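Local atomic coordinates of probable 2-phosphosulfolactate phosphatase (Clostridium acetobutylicum, PDB entry 1VR0), a protein that probably catalyses the magnesium-dependent hydrolysis of (2R)-O-phospho-3-sulfolactate to (2R)-3-sulfolactate and phosphate. Residues Thr115-Asp129 against Leu148-Gly161. Residues are numbered along the deposited sequence; the frame is centred on the assembly and turned at random.
With MG (magnesium ion), chain D; 3SL ((2R)-3-sulfolactic acid), chain E.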
loop_
_atom_site.group_PDB
_atom_site.type_symbol
_atom_site.label_atom_id
_atom_site.label_comp_id
_atom_site.label_asym_id
_atom_site.label_seq_id
_atom_site.Cartn_x
_atom_site.Cartn_y
_atom_site.Cartn_z
ATOM N N THR A 115 -17.230 -6.060 8.966
ATOM C CA THR A 115 -15.873 -6.528 9.210
ATOM C C THR A 115 -14.820 -5.429 8.885
ATOM O O THR A 115 -13.946 -5.184 9.698
ATOM C CB THR A 115 -15.612 -7.870 8.420
ATOM O OG1 THR A 115 -16.373 -8.965 8.986
ATOM C CG2 THR A 115 -14.125 -8.237 8.437
ATOM N N ASN A 116 -14.984 -4.734 7.749
ATOM C CA ASN A 116 -14.007 -3.757 7.231
ATOM C C ASN A 116 -14.528 -2.308 7.035
ATOM O O ASN A 116 -14.005 -1.341 7.652
ATOM C CB ASN A 116 -13.494 -4.292 5.905
ATOM C CG ASN A 116 -12.918 -5.680 6.056
ATOM O OD1 ASN A 116 -12.126 -5.925 6.977
ATOM N ND2 ASN A 116 -13.345 -6.610 5.197
ATOM N N GLY A 117 -15.554 -2.158 6.190
ATOM C CA GLY A 117 -16.116 -0.849 5.852
ATOM C C GLY A 117 -16.416 0.091 7.014
ATOM O O GLY A 117 -16.009 1.257 6.989
ATOM N N THR A 118 -17.097 -0.412 8.049
ATOM C CA THR A 118 -17.521 0.425 9.176
ATOM C C THR A 118 -16.348 0.950 10.011
ATOM O O THR A 118 -16.405 2.081 10.513
ATOM C CB THR A 118 -18.622 -0.306 10.064
ATOM O OG1 THR A 118 -18.126 -1.514 10.700
ATOM C CG2 THR A 118 -19.857 -0.605 9.208
ATOM N N ARG A 119 -15.284 0.143 10.118
ATOM C CA ARG A 119 -14.009 0.551 10.758
ATOM C C ARG A 119 -13.315 1.719 9.988
ATOM O O ARG A 119 -12.825 2.690 10.579
ATOM C CB ARG A 119 -13.064 -0.665 10.830
ATOM C CG ARG A 119 -13.672 -1.906 11.590
ATOM C CD ARG A 119 -12.712 -3.167 11.639
ATOM N NE ARG A 119 -11.290 -2.781 11.730
ATOM C CZ ARG A 119 -10.314 -3.125 10.881
ATOM N NH1 ARG A 119 -10.493 -3.949 9.834
ATOM N NH2 ARG A 119 -9.106 -2.652 11.104
ATOM N N ALA A 120 -13.259 1.583 8.665
ATOM C CA ALA A 120 -12.667 2.606 7.811
ATOM C C ALA A 120 -13.430 3.960 7.921
ATOM O O ALA A 120 -12.822 5.052 7.884
ATOM C CB ALA A 120 -12.655 2.133 6.365
ATOM N N ILE A 121 -14.758 3.877 8.043
ATOM C CA ILE A 121 -15.590 5.084 8.130
ATOM C C ILE A 121 -15.271 5.833 9.430
ATOM O O ILE A 121 -14.849 6.979 9.413
ATOM C CB ILE A 121 -17.119 4.760 7.983
ATOM C CG1 ILE A 121 -17.407 4.244 6.579
ATOM C CG2 ILE A 121 -17.948 6.006 8.204
ATOM C CD1 ILE A 121 -18.758 3.508 6.420
ATOM N N LYS A 122 -15.395 5.144 10.545
ATOM C CA LYS A 122 -14.998 5.706 11.828
ATOM C C LYS A 122 -13.563 6.204 11.847
ATOM O O LYS A 122 -13.284 7.221 12.463
ATOM C CB LYS A 122 -15.207 4.666 12.944
ATOM C CG LYS A 122 -16.683 4.227 13.151
ATOM C CD LYS A 122 -17.599 5.427 13.455
ATOM C CE LYS A 122 -18.476 5.216 14.685
ATOM N NZ LYS A 122 -18.807 6.556 15.276
ATOM N N GLY A 123 -12.650 5.490 11.189
ATOM C CA GLY A 123 -11.230 5.881 11.158
ATOM C C GLY A 123 -10.910 7.163 10.403
ATOM O O GLY A 123 -9.831 7.713 10.554
ATOM N N SER A 124 -11.865 7.634 9.598
ATOM C CA SER A 124 -11.720 8.853 8.808
ATOM C C SER A 124 -12.366 10.106 9.437
ATOM O O SER A 124 -12.383 11.175 8.801
ATOM C CB SER A 124 -12.298 8.592 7.434
ATOM O OG SER A 124 -11.818 7.332 6.947
ATOM N N GLU A 125 -12.825 10.005 10.690
ATOM C CA GLU A 125 -13.537 11.111 11.368
ATOM C C GLU A 125 -12.931 12.506 11.223
ATOM O O GLU A 125 -13.663 13.497 11.211
ATOM C CB GLU A 125 -13.678 10.844 12.867
ATOM C CG GLU A 125 -14.521 9.633 13.158
ATOM C CD GLU A 125 -15.539 9.887 14.219
ATOM O OE1 GLU A 125 -15.071 10.270 15.332
ATOM O OE2 GLU A 125 -16.767 9.699 13.933
ATOM N N THR A 126 -11.615 12.615 11.167
ATOM C CA THR A 126 -11.015 13.946 11.191
ATOM C C THR A 126 -11.034 14.650 9.838
ATOM O O THR A 126 -10.540 15.778 9.740
ATOM C CB THR A 126 -9.565 13.884 11.710
ATOM O OG1 THR A 126 -8.835 12.865 10.984
ATOM C CG2 THR A 126 -9.573 13.571 13.212
ATOM N N ALA A 127 -11.548 13.983 8.795
ATOM C CA ALA A 127 -11.569 14.573 7.461
ATOM C C ALA A 127 -12.570 15.703 7.436
ATOM O O ALA A 127 -13.506 15.712 8.237
ATOM C CB ALA A 127 -11.942 13.527 6.432
ATOM N N ARG A 128 -12.396 16.654 6.518
ATOM C CA ARG A 128 -13.396 17.697 6.344
ATOM C C ARG A 128 -14.730 17.125 5.835
ATOM O O ARG A 128 -15.802 17.526 6.296
ATOM C CB ARG A 128 -12.909 18.781 5.394
ATOM C CG ARG A 128 -13.875 19.974 5.296
ATOM C CD ARG A 128 -13.458 20.920 4.224
ATOM N NE ARG A 128 -12.247 21.641 4.583
ATOM C CZ ARG A 128 -11.538 22.383 3.739
ATOM N NH1 ARG A 128 -11.897 22.499 2.464
ATOM N NH2 ARG A 128 -10.445 22.995 4.180
ATOM N N ASP A 129 -14.652 16.229 4.850
ATOM C CA ASP A 129 -15.832 15.567 4.306
ATOM C C ASP A 129 -15.519 14.117 4.161
ATOM O O ASP A 129 -14.512 13.802 3.550
ATOM C CB ASP A 129 -16.172 16.113 2.924
ATOM C CG ASP A 129 -16.658 17.549 2.969
ATOM O OD1 ASP A 129 -17.787 17.755 3.440
ATOM O OD2 ASP A 129 -15.911 18.473 2.532
ATOM N N LEU A 148 -16.161 19.763 -4.191
ATOM C CA LEU A 148 -15.637 20.029 -2.853
ATOM C C LEU A 148 -14.306 20.761 -2.899
ATOM O O LEU A 148 -13.922 21.443 -1.940
ATOM C CB LEU A 148 -15.484 18.734 -2.079
ATOM C CG LEU A 148 -16.748 18.175 -1.467
ATOM C CD1 LEU A 148 -16.384 16.940 -0.765
ATOM C CD2 LEU A 148 -17.417 19.184 -0.521
ATOM N N ASN A 149 -13.604 20.595 -4.015
ATOM C CA ASN A 149 -12.411 21.390 -4.341
ATOM C C ASN A 149 -11.316 21.407 -3.259
ATOM O O ASN A 149 -10.698 22.454 -3.010
ATOM C CB ASN A 149 -12.791 22.820 -4.683
ATOM C CG ASN A 149 -11.668 23.549 -5.411
ATOM O OD1 ASN A 149 -10.911 22.937 -6.181
ATOM N ND2 ASN A 149 -11.545 24.829 -5.161
ATOM N N ASN A 150 -11.091 20.248 -2.646
ATOM C CA ASN A 150 -10.170 20.082 -1.549
ATOM C C ASN A 150 -9.296 18.876 -1.904
ATOM O O ASN A 150 -9.689 18.044 -2.734
ATOM C CB ASN A 150 -11.000 19.786 -0.295
ATOM C CG ASN A 150 -10.194 19.772 0.995
ATOM O OD1 ASN A 150 -9.083 20.273 1.061
ATOM N ND2 ASN A 150 -10.796 19.230 2.046
ATOM N N ASP A 151 -8.135 18.757 -1.265
ATOM C CA ASP A 151 -7.301 17.592 -1.461
ATOM C C ASP A 151 -8.039 16.321 -0.990
ATOM O O ASP A 151 -8.902 16.362 -0.122
ATOM C CB ASP A 151 -5.982 17.694 -0.703
ATOM C CG ASP A 151 -5.099 18.860 -1.157
ATOM O OD1 ASP A 151 -5.080 19.277 -2.355
ATOM O OD2 ASP A 151 -4.383 19.351 -0.256
ATOM N N VAL A 152 -7.663 15.191 -1.570
ATOM C CA VAL A 152 -8.417 13.972 -1.446
ATOM C C VAL A 152 -7.559 12.862 -0.895
ATOM O O VAL A 152 -6.401 12.754 -1.237
ATOM C CB VAL A 152 -8.957 13.544 -2.812
ATOM C CG1 VAL A 152 -9.704 12.240 -2.723
ATOM C CG2 VAL A 152 -9.887 14.614 -3.325
ATOM N N VAL A 153 -8.144 12.036 -0.038
ATOM C CA VAL A 153 -7.537 10.771 0.294
ATOM C C VAL A 153 -8.590 9.690 0.098
ATOM O O VAL A 153 -9.707 9.793 0.570
ATOM C CB VAL A 153 -6.902 10.749 1.705
ATOM C CG1 VAL A 153 -7.901 11.085 2.764
ATOM C CG2 VAL A 153 -6.331 9.384 1.996
ATOM N N ILE A 154 -8.227 8.650 -0.637
ATOM C CA ILE A 154 -9.114 7.514 -0.866
ATOM C C ILE A 154 -8.755 6.426 0.108
ATOM O O ILE A 154 -7.661 5.873 0.078
ATOM C CB ILE A 154 -9.025 7.083 -2.313
ATOM C CG1 ILE A 154 -9.629 8.202 -3.154
ATOM C CG2 ILE A 154 -9.842 5.837 -2.557
ATOM C CD1 ILE A 154 -9.330 8.037 -4.581
ATOM N N VAL A 155 -9.673 6.170 1.029
ATOM C CA VAL A 155 -9.412 5.279 2.158
ATOM C C VAL A 155 -9.988 3.912 1.823
ATOM O O VAL A 155 -11.187 3.727 1.894
ATOM C CB VAL A 155 -10.039 5.822 3.453
ATOM C CG1 VAL A 155 -9.690 4.944 4.653
ATOM C CG2 VAL A 155 -9.608 7.246 3.698
ATOM N N ASN A 156 -9.136 2.985 1.398
ATOM C CA ASN A 156 -9.546 1.598 1.193
ATOM C C ASN A 156 -9.789 0.936 2.542
ATOM O O ASN A 156 -8.975 1.066 3.439
ATOM C CB ASN A 156 -8.439 0.825 0.458
ATOM C CG ASN A 156 -8.221 1.327 -0.954
ATOM O OD1 ASN A 156 -8.467 2.486 -1.245
ATOM N ND2 ASN A 156 -7.806 0.454 -1.837
ATOM N N ALA A 157 -10.906 0.248 2.711
ATOM C CA ALA A 157 -11.124 -0.507 3.951
ATOM C C ALA A 157 -10.193 -1.719 3.963
ATOM O O ALA A 157 -9.685 -2.112 5.006
ATOM C CB ALA A 157 -12.550 -0.935 4.080
ATOM N N GLY A 158 -9.931 -2.277 2.777
ATOM C CA GLY A 158 -9.146 -3.504 2.656
ATOM C C GLY A 158 -9.965 -4.649 3.222
ATOM O O GLY A 158 -11.189 -4.523 3.353
ATOM N N THR A 159 -9.315 -5.757 3.538
ATOM C CA THR A 159 -9.982 -6.825 4.244
ATOM C C THR A 159 -9.055 -7.285 5.363
ATOM O O THR A 159 -7.885 -7.559 5.130
ATOM C CB THR A 159 -10.439 -7.966 3.269
ATOM O OG1 THR A 159 -10.714 -9.167 3.987
ATOM C CG2 THR A 159 -9.396 -8.300 2.255
ATOM N N TYR A 160 -9.595 -7.338 6.570
ATOM C CA TYR A 160 -8.836 -7.734 7.737
ATOM C C TYR A 160 -7.531 -6.953 7.865
ATOM O O TYR A 160 -6.493 -7.516 8.143
ATOM C CB TYR A 160 -8.554 -9.249 7.715
ATOM C CG TYR A 160 -9.817 -10.059 7.785
ATOM C CD1 TYR A 160 -10.536 -10.144 8.988
ATOM C CD2 TYR A 160 -10.319 -10.725 6.661
ATOM C CE1 TYR A 160 -11.712 -10.892 9.085
ATOM C CE2 TYR A 160 -11.513 -11.474 6.728
ATOM C CZ TYR A 160 -12.212 -11.555 7.948
ATOM O OH TYR A 160 -13.412 -12.283 8.062
ATOM N N GLY A 161 -7.595 -5.653 7.653
ATOM C CA GLY A 161 -6.403 -4.822 7.752
ATOM C C GLY A 161 -5.329 -5.021 6.700
ATOM O O GLY A 161 -4.164 -4.755 6.961
HETATM MG MG MG D . -12.960 -4.351 1.564
HETATM O O11 3SL E . -15.083 -11.144 5.227
HETATM C C1 3SL E . -16.085 -11.062 4.488
HETATM O O12 3SL E . -16.452 -11.937 3.664
HETATM C C2 3SL E . -16.885 -9.820 4.615
HETATM O O2 3SL E . -15.963 -8.742 4.755
HETATM C C3 3SL E . -17.763 -9.712 3.385
HETATM S S 3SL E . -18.521 -8.236 3.295
HETATM O O3S 3SL E . -19.911 -8.362 3.766
HETATM O O1S 3SL E . -17.723 -7.093 3.854
HETATM O O2S 3SL E . -18.731 -7.946 1.871
HETATM O O HOH W 1 -9.866 -3.983 6.836
HETATM O O HOH W 2 -13.460 18.513 1.648
HETATM O O HOH W 3 -14.340 -4.547 -0.560
HETATM O O HOH W 4 -12.422 -6.641 0.788
#
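Helix 117-123 packs on the C-terminal end of strand 152-156, with the CA atoms of A120 and A157 5.2 Å apart. N116, just before the helix, holds the loop that follows the strand. Its OD1 accepts a hydrogen bond from the backbone N of Y160 at 2.9 Å, and that donor sits above the amide's carbonyl plane. A water also donates to N116 OD1 and to A157 O, and accepts from G161 N. R119 brings its NH1 to the same water by a weak bond, while its NH2 forms a salt bridge with D22. Further along the helix, A120 CB meets A157 CB at 3.8 Å. S124 OG donates to A120 O and faces both methyls of V155. T115 CG2 lies over one face of the Y160 ring, 4.1 Å from its centroid, in a CH-pi contact. CG2 stands anti to the backbone N, which carries the methyl to the ring; OG1 hydrogen-bonds E82. At the far end the R128 guanidinium stacks on the N150 amide, their planes 10° apart. R128 NH1 and N150 ND2 are both donors and do not bond each other; ND2 donates to N31 O and to a water that in turn donates to D129 OD2. Both methyls of L148 abut the D129 carboxylate. The end around N116 and G158 belongs to the active site, at the C-terminal ends of strands 33-37, 109-113 and 152-156: G158 O binds magnesium with D38 and D167, and T115, N116 and Y160 line the sulfolactate pocket.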